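Local coordinates for protein glutathione S-transferase (Ceriporiopsis subvermispora, PDB 6J3E) that probably transfers glutathione to electrophilic substrates, as a fungal glutathione S-transferase that binds it mostly in its thioredoxin-like domain, at residues 23-26 against 27-31; 85-88 against 89-93; 204-207 against 208-212. One frame throughout, in Å; residues are numbered along the deposited sequence.

Overall arrangement
From the N terminus, contact 1 (23-31) comes first, within helix 22-34 between strands 5-9 and 38-42; contact 2 (85-93) then begins helix 86-96, just after strand 81-84, and contact 3 (204-212) begins helix 206-222. Each joins neighbouring turns of one helix and closes no loop, and the three run in series without nesting or crossing. In space they pack together: centres of contacts 1 and 2 lie about 10 Å apart, as do those of 1 and 3. Contacts 1 and 2 share the glutathione site and an ethanediol lodged there. Contact 3 brings the C-terminal helical domain against both, joining it to the thioredoxin-like part.

Contact 1 of 3, residues 23-26 against 27-31; sequences NTWK and TRYTL. With EDO (1,2-ethanediol), chain D.
Trp25 meets two side chains of the next helical turn, Arg28 over a face and Tyr29 with its edge. CD of Arg28 sits over one face of the indole, 3.6 Å from the centroid of the six-membered ring, a CH-pi contact offset toward the rim, with CZ3 of Trp25 and CD of Arg28 3.5 Å apart. The arginine gets there with CG anti to its own backbone N (chi1 -176°), and a bend at chi3 then turns the chain onward, so that its methylene, not its charge, does the touching; CZ is too far from the ring for more than a weak cation-pi attraction. The charge goes instead to Asp9 of strand 5-9, in a salt bridge through NH2. On the Tyr29 side, Trp25 CE3 stands 3.8 Å above the centre of the phenol ring, an edge-to-face pair with planes 50° apart.

Lys26 contributes backbone and side chain separately. Its carbonyl oxygen is gripped from opposite faces of its plane by the two donors of Thr30, N at 3.0 Å and OG1 at 2.6 Å from Lys26 O, so the buried threonine hydroxyl is satisfied inside its own helix. The chain of Lys26, bent at chi3, runs the other way and sets NZ 3.2 Å from O2 of an ethanediol, which Asn23 ND2 also meets at 3.2 Å. NZ further bonds Ser86. Asn23 and Lys26 bind glutathione, absent from this apo form; the diol, probably from the crystallisation liquor, takes up part of the site. Helix 206-222 packs on Trp25, Lys26, Tyr29 and Thr30. This is the helix of the first beta-alpha-beta unit of a thioredoxin-like glutathione S-transferase domain, with glutathione-binding and packing residues interleaved along its first turns.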
loop_
_atom_site.group_PDB
_atom_site.type_symbol
_atom_site.label_atom_id
_atom_site.label_comp_id
_atom_site.label_asym_id
_atom_site.label_seq_id
_atom_site.Cartn_x
_atom_site.Cartn_y
_atom_site.Cartn_z
ATOM N N ASN A 23 8.981 -15.156 4.441
ATOM C CA ASN A 23 9.763 -14.065 5.010
ATOM C C ASN A 23 11.254 -14.293 4.814
ATOM O O ASN A 23 11.989 -13.358 4.474
ATOM C CB ASN A 23 9.437 -13.904 6.496
ATOM C CG ASN A 23 7.957 -13.743 6.741
ATOM O OD1 ASN A 23 7.256 -14.715 7.006
ATOM N ND2 ASN A 23 7.469 -12.520 6.633
ATOM N N THR A 24 11.733 -15.518 5.021
ATOM C CA THR A 24 13.173 -15.718 4.886
ATOM C C THR A 24 13.607 -15.789 3.426
ATOM O O THR A 24 14.744 -15.432 3.108
ATOM C CB THR A 24 13.627 -16.979 5.628
ATOM O OG1 THR A 24 13.086 -18.144 4.991
ATOM C CG2 THR A 24 13.168 -16.936 7.087
ATOM N N TRP A 25 12.739 -16.230 2.523
ATOM C CA TRP A 25 13.157 -16.253 1.130
ATOM C C TRP A 25 13.357 -14.844 0.592
ATOM O O TRP A 25 14.218 -14.625 -0.274
ATOM C CB TRP A 25 12.152 -16.997 0.274
ATOM C CG TRP A 25 12.553 -18.389 -0.026
ATOM C CD1 TRP A 25 12.022 -19.527 0.505
ATOM C CD2 TRP A 25 13.568 -18.809 -0.945
ATOM N NE1 TRP A 25 12.648 -20.634 -0.024
ATOM C CE2 TRP A 25 13.595 -20.220 -0.922
ATOM C CE3 TRP A 25 14.460 -18.128 -1.783
ATOM C CZ2 TRP A 25 14.476 -20.964 -1.701
ATOM C CZ3 TRP A 25 15.339 -18.869 -2.562
ATOM C CH2 TRP A 25 15.343 -20.275 -2.508
ATOM N N LYS A 26 12.582 -13.878 1.091
ATOM C CA LYS A 26 12.852 -12.492 0.738
ATOM C C LYS A 26 14.315 -12.177 1.008
ATOM O O LYS A 26 15.021 -11.654 0.140
ATOM C CB LYS A 26 11.930 -11.548 1.512
ATOM C CG LYS A 26 10.468 -11.583 1.066
ATOM C CD LYS A 26 9.638 -10.475 1.730
ATOM C CE LYS A 26 8.915 -10.991 2.937
ATOM N NZ LYS A 26 8.581 -9.967 3.943
ATOM N N THR A 27 14.810 -12.576 2.180
ATOM C CA THR A 27 16.199 -12.281 2.536
ATOM C C THR A 27 17.180 -13.215 1.830
ATOM O O THR A 27 18.280 -12.787 1.451
ATOM C CB THR A 27 16.360 -12.330 4.058
ATOM O OG1 THR A 27 15.691 -11.196 4.616
ATOM C CG2 THR A 27 17.832 -12.284 4.482
ATOM N N ARG A 28 16.804 -14.479 1.620
ATOM C CA ARG A 28 17.648 -15.365 0.828
ATOM C C ARG A 28 17.785 -14.837 -0.599
ATOM O O ARG A 28 18.900 -14.697 -1.118
ATOM C CB ARG A 28 17.087 -16.791 0.834
ATOM C CG ARG A 28 17.976 -17.803 0.109
ATOM C CD ARG A 28 17.465 -19.242 0.206
ATOM N NE ARG A 28 17.457 -19.755 1.572
ATOM C CZ ARG A 28 18.525 -20.241 2.209
ATOM N NH1 ARG A 28 19.714 -20.276 1.620
ATOM N NH2 ARG A 28 18.401 -20.695 3.449
ATOM N N TYR A 29 16.657 -14.531 -1.246
ATOM C CA TYR A 29 16.712 -13.918 -2.568
ATOM C C TYR A 29 17.641 -12.707 -2.564
ATOM O O TYR A 29 18.502 -12.570 -3.442
ATOM C CB TYR A 29 15.305 -13.512 -3.025
ATOM C CG TYR A 29 14.532 -14.557 -3.817
ATOM C CD1 TYR A 29 15.124 -15.246 -4.875
ATOM C CD2 TYR A 29 13.201 -14.826 -3.531
ATOM C CE1 TYR A 29 14.411 -16.183 -5.616
ATOM C CE2 TYR A 29 12.486 -15.759 -4.260
ATOM C CZ TYR A 29 13.088 -16.439 -5.303
ATOM O OH TYR A 29 12.359 -17.378 -6.023
ATOM N N THR A 30 17.513 -11.842 -1.550
ATOM C CA THR A 30 18.303 -10.612 -1.524
ATOM C C THR A 30 19.802 -10.910 -1.411
ATOM O O THR A 30 20.615 -10.304 -2.129
ATOM C CB THR A 30 17.819 -9.702 -0.386
ATOM O OG1 THR A 30 16.402 -9.502 -0.510
ATOM C CG2 THR A 30 18.490 -8.336 -0.462
ATOM N N LEU A 31 20.190 -11.862 -0.549
ATOM C CA LEU A 31 21.607 -12.212 -0.430
ATOM C C LEU A 31 22.135 -12.891 -1.696
ATOM O O LEU A 31 23.296 -12.691 -2.063
ATOM C CB LEU A 31 21.826 -13.103 0.792
ATOM C CG LEU A 31 21.635 -12.466 2.172
ATOM C CD1 LEU A 31 21.442 -13.552 3.202
ATOM C CD2 LEU A 31 22.820 -11.602 2.557
HETATM C C1 EDO D . 10.212 -10.592 9.142
HETATM O O1 EDO D . 9.037 -11.278 9.603
HETATM C C2 EDO D . 9.871 -9.807 7.885
HETATM O O2 EDO D . 10.037 -10.655 6.749
#

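Contact 2 of 3, residues 85-88 against 89-93; sequences DSAA and IARYL. With EDO (1,2-ethanediol), chain D.
Arg91 folds back over the first turn of helix 86-96 to reach Ala87. Its CG is anti to the carbonyl carbon (chi1 -64°), and from CG to NE the chain is extended, which carries the guanidinium back toward the helix start. There NH2 makes a weak, bent bond to Ala87 O, 3.2 Å long, and the edge of the guanidinium meets the methyl of Ala87 in plane, NH2 to CB 3.5 Å. Ala87 O already takes the helical bond from Arg91 N, so one residue gives both donors. The stronger partner of the guanidinium is Asp109, in a salt bridge through NE, and Arg91 also packs on Ala191 of the second subunit.

Ile89 lies along the opening turn. Its CG1, beside the backbone N (chi1 -49°), is brought back over Asp85 O in a close contact of 3.0 Å, and Ile89 N bonds the same Asp85 O at 2.9 Å.

Asp85 is the N-cap. With CG anti to the backbone N (chi1 -175°), its carboxylate swings round so that OD1 accepts a bond from Ala87 N at 2.9 Å, on the anti side and somewhat out of the carboxylate plane. Ser86 holds OG between its backbone N and carbonyl carbon, and from there OG meets O2 of ethanediol at 2.6 Å. Ser86 OG also bonds Tyr206 OH; held by it and by Lys26, the hydroxyl is probably limited in rotation. Its place at a helix start, beside a lysine, is consistent with a site for a polar or anionic group of glutathione, which Ser86 binds, as in the family, where the serine here meets the gamma-glutamyl part.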
loop_
_atom_site.group_PDB
_atom_site.type_symbol
_atom_site.label_atom_id
_atom_site.label_comp_id
_atom_site.label_asym_id
_atom_site.label_seq_id
_atom_site.Cartn_x
_atom_site.Cartn_y
_atom_site.Cartn_z
ATOM N N ASP A 85 13.937 -8.588 10.337
ATOM C CA ASP A 85 12.907 -8.121 9.402
ATOM C C ASP A 85 13.534 -7.943 8.028
ATOM O O ASP A 85 14.482 -7.161 7.865
ATOM C CB ASP A 85 12.220 -6.823 9.870
ATOM C CG ASP A 85 11.058 -6.408 8.966
ATOM O OD1 ASP A 85 11.313 -6.001 7.816
ATOM O OD2 ASP A 85 9.881 -6.499 9.398
ATOM N N SER A 86 12.996 -8.658 7.034
ATOM C CA SER A 86 13.629 -8.717 5.716
ATOM C C SER A 86 13.746 -7.349 5.062
ATOM O O SER A 86 14.706 -7.108 4.320
ATOM C CB SER A 86 12.865 -9.673 4.799
ATOM O OG SER A 86 11.465 -9.541 4.951
ATOM N N ALA A 87 12.789 -6.443 5.306
ATOM C CA ALA A 87 12.909 -5.106 4.731
ATOM C C ALA A 87 14.088 -4.360 5.338
ATOM O O ALA A 87 14.781 -3.618 4.638
ATOM C CB ALA A 87 11.615 -4.310 4.919
ATOM N N ALA A 88 14.344 -4.553 6.633
ATOM C CA ALA A 88 15.499 -3.921 7.269
ATOM C C ALA A 88 16.803 -4.612 6.901
ATOM O O ALA A 88 17.842 -3.955 6.848
ATOM C CB ALA A 88 15.333 -3.911 8.790
ATOM N N ILE A 89 16.769 -5.928 6.679
ATOM C CA ILE A 89 17.927 -6.636 6.141
ATOM C C ILE A 89 18.320 -6.024 4.803
ATOM O O ILE A 89 19.498 -5.753 4.533
ATOM C CB ILE A 89 17.619 -8.139 5.981
ATOM C CG1 ILE A 89 16.984 -8.749 7.245
ATOM C CG2 ILE A 89 18.872 -8.903 5.602
ATOM C CD1 ILE A 89 17.921 -9.141 8.260
ATOM N N ALA A 90 17.327 -5.795 3.947
ATOM C CA ALA A 90 17.613 -5.308 2.611
ATOM C C ALA A 90 18.287 -3.952 2.681
ATOM O O ALA A 90 19.282 -3.707 1.985
ATOM C CB ALA A 90 16.323 -5.242 1.781
ATOM N N ARG A 91 17.773 -3.062 3.540
ATOM C CA ARG A 91 18.363 -1.731 3.640
ATOM C C ARG A 91 19.762 -1.807 4.209
ATOM O O ARG A 91 20.664 -1.102 3.743
ATOM C CB ARG A 91 17.502 -0.807 4.498
ATOM C CG ARG A 91 16.127 -0.555 3.895
ATOM C CD ARG A 91 15.285 0.366 4.752
ATOM N NE ARG A 91 14.140 0.875 4.023
ATOM C CZ ARG A 91 13.031 0.190 3.836
ATOM N NH1 ARG A 91 12.029 0.751 3.159
ATOM N NH2 ARG A 91 12.896 -1.066 4.315
ATOM N N TYR A 92 19.951 -2.647 5.232
ATOM C CA TYR A 92 21.281 -2.823 5.787
ATOM C C TYR A 92 22.239 -3.341 4.731
ATOM O O TYR A 92 23.374 -2.871 4.627
ATOM C CB TYR A 92 21.231 -3.775 6.969
ATOM C CG TYR A 92 22.604 -4.221 7.368
ATOM C CD1 TYR A 92 23.361 -3.471 8.269
ATOM C CD2 TYR A 92 23.161 -5.386 6.830
ATOM C CE1 TYR A 92 24.626 -3.871 8.636
ATOM C CE2 TYR A 92 24.427 -5.793 7.186
ATOM C CZ TYR A 92 25.151 -5.032 8.093
ATOM O OH TYR A 92 26.408 -5.438 8.434
ATOM N N LEU A 93 21.811 -4.330 3.952
ATOM C CA LEU A 93 22.686 -4.857 2.912
ATOM C C LEU A 93 23.019 -3.793 1.862
ATOM O O LEU A 93 24.164 -3.721 1.392
ATOM C CB LEU A 93 22.041 -6.082 2.272
ATOM C CG LEU A 93 21.879 -7.227 3.267
ATOM C CD1 LEU A 93 21.255 -8.436 2.598
ATOM C CD2 LEU A 93 23.229 -7.552 3.892
HETATM C C1 EDO D . 10.212 -10.592 9.142
HETATM O O1 EDO D . 9.037 -11.278 9.603
HETATM C C2 EDO D . 9.871 -9.807 7.885
HETATM O O2 EDO D . 10.037 -10.655 6.749
#

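Contact 3 of 3, residues 204-207 against 208-212; sequences VSYA and DITIV
An N-terminal helix cap begins helix 206-222, with Ser205 at the N-cap and Asp208 three residues on. Asp208 turns its carboxylate back (chi1 -45°), and OD2 accepts a hydrogen bond from Ser205 N at 2.6 Å, from the anti side and 27° out of the carboxylate plane. A water bridges the pair, donating to Asp208 OD2 and lying 2.6 Å from Ser205 OG. The other oxygen, OD1, accepts from Phe199 N of the preceding loop. An alanine in place of Asp208 would probably leave Ser205 N and Phe199 N without their acceptor and set the loop free to shift against the helix. Just outside the cap, Val204 CG1 rests on Ile209 CG1 at 4.3 Å, a hydrophobic staple.

Thr210 OG1 hovers 3.3 Å above one face of the Tyr206 ring, toward its rim, while bonding Tyr206 O at 2.9 Å; Thr210 N reaches that oxygen from the opposite face of the carbonyl. The ring leads on to the glutathione site. The cap is the aspartate half of the Ser-x-x-Asp N-capping box which, with the hydrophobic staple, is known from this helix of the C-terminal domain in glutathione S-transferases.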
loop_
_atom_site.group_PDB
_atom_site.type_symbol
_atom_site.label_atom_id
_atom_site.label_comp_id
_atom_site.label_asym_id
_atom_site.label_seq_id
_atom_site.Cartn_x
_atom_site.Cartn_y
_atom_site.Cartn_z
ATOM N N VAL A 204 15.938 -4.591 -11.018
ATOM C CA VAL A 204 15.372 -5.307 -9.881
ATOM C C VAL A 204 15.373 -4.417 -8.645
ATOM O O VAL A 204 16.326 -3.672 -8.387
ATOM C CB VAL A 204 16.168 -6.594 -9.627
ATOM C CG1 VAL A 204 15.959 -7.085 -8.202
ATOM C CG2 VAL A 204 15.767 -7.632 -10.619
ATOM N N SER A 205 14.300 -4.496 -7.868
ATOM C CA SER A 205 14.170 -3.754 -6.627
ATOM C C SER A 205 13.704 -4.712 -5.543
ATOM O O SER A 205 13.298 -5.845 -5.826
ATOM C CB SER A 205 13.177 -2.602 -6.787
ATOM O OG SER A 205 11.955 -3.117 -7.280
ATOM N N TYR A 206 13.742 -4.250 -4.288
ATOM C CA TYR A 206 13.257 -5.111 -3.206
ATOM C C TYR A 206 11.776 -5.419 -3.359
ATOM O O TYR A 206 11.315 -6.440 -2.838
ATOM C CB TYR A 206 13.534 -4.494 -1.818
ATOM C CG TYR A 206 13.019 -5.323 -0.634
ATOM C CD1 TYR A 206 13.664 -6.493 -0.227
ATOM C CD2 TYR A 206 11.891 -4.932 0.076
ATOM C CE1 TYR A 206 13.184 -7.254 0.861
ATOM C CE2 TYR A 206 11.395 -5.697 1.157
ATOM C CZ TYR A 206 12.051 -6.844 1.544
ATOM O OH TYR A 206 11.548 -7.584 2.592
ATOM N N ALA A 207 11.027 -4.586 -4.093
ATOM C CA ALA A 207 9.595 -4.847 -4.253
ATOM C C ALA A 207 9.359 -6.095 -5.094
ATOM O O ALA A 207 8.434 -6.869 -4.822
ATOM C CB ALA A 207 8.890 -3.633 -4.863
ATOM N N ASP A 208 10.190 -6.294 -6.117
ATOM C CA ASP A 208 10.176 -7.519 -6.900
ATOM C C ASP A 208 10.547 -8.709 -6.040
ATOM O O ASP A 208 9.943 -9.781 -6.155
ATOM C CB ASP A 208 11.161 -7.407 -8.070
ATOM C CG ASP A 208 11.060 -6.082 -8.798
ATOM O OD1 ASP A 208 9.931 -5.665 -9.162
ATOM O OD2 ASP A 208 12.122 -5.448 -8.994
ATOM N N ILE A 209 11.570 -8.543 -5.201
ATOM C CA ILE A 209 12.021 -9.631 -4.346
ATOM C C ILE A 209 10.914 -10.015 -3.389
ATOM O O ILE A 209 10.694 -11.200 -3.113
ATOM C CB ILE A 209 13.313 -9.218 -3.612
ATOM C CG1 ILE A 209 14.419 -8.959 -4.624
ATOM C CG2 ILE A 209 13.742 -10.280 -2.600
ATOM C CD1 ILE A 209 15.681 -8.384 -4.030
ATOM N N THR A 210 10.162 -9.017 -2.911
ATOM C CA THR A 210 9.051 -9.286 -2.000
ATOM C C THR A 210 8.046 -10.241 -2.627
ATOM O O THR A 210 7.562 -11.174 -1.974
ATOM C CB THR A 210 8.362 -7.980 -1.618
ATOM O OG1 THR A 210 9.275 -7.143 -0.896
ATOM C CG2 THR A 210 7.141 -8.248 -0.766
ATOM N N ILE A 211 7.724 -10.029 -3.899
ATOM C CA ILE A 211 6.696 -10.836 -4.540
ATOM C C ILE A 211 7.184 -12.268 -4.724
ATOM O O ILE A 211 6.492 -13.226 -4.366
ATOM C CB ILE A 211 6.267 -10.177 -5.867
ATOM C CG1 ILE A 211 5.719 -8.774 -5.577
ATOM C CG2 ILE A 211 5.223 -11.001 -6.558
ATOM C CD1 ILE A 211 5.417 -7.961 -6.795
ATOM N N VAL A 212 8.397 -12.441 -5.247
ATOM C CA VAL A 212 8.858 -13.803 -5.498
ATOM C C VAL A 212 9.098 -14.528 -4.181
ATOM O O VAL A 212 8.999 -15.759 -4.114
ATOM C CB VAL A 212 10.109 -13.798 -6.400
ATOM C CG1 VAL A 212 9.740 -13.309 -7.803
ATOM C CG2 VAL A 212 11.182 -12.927 -5.794
HETATM O O HOH W 1 12.077 -3.049 -9.844
#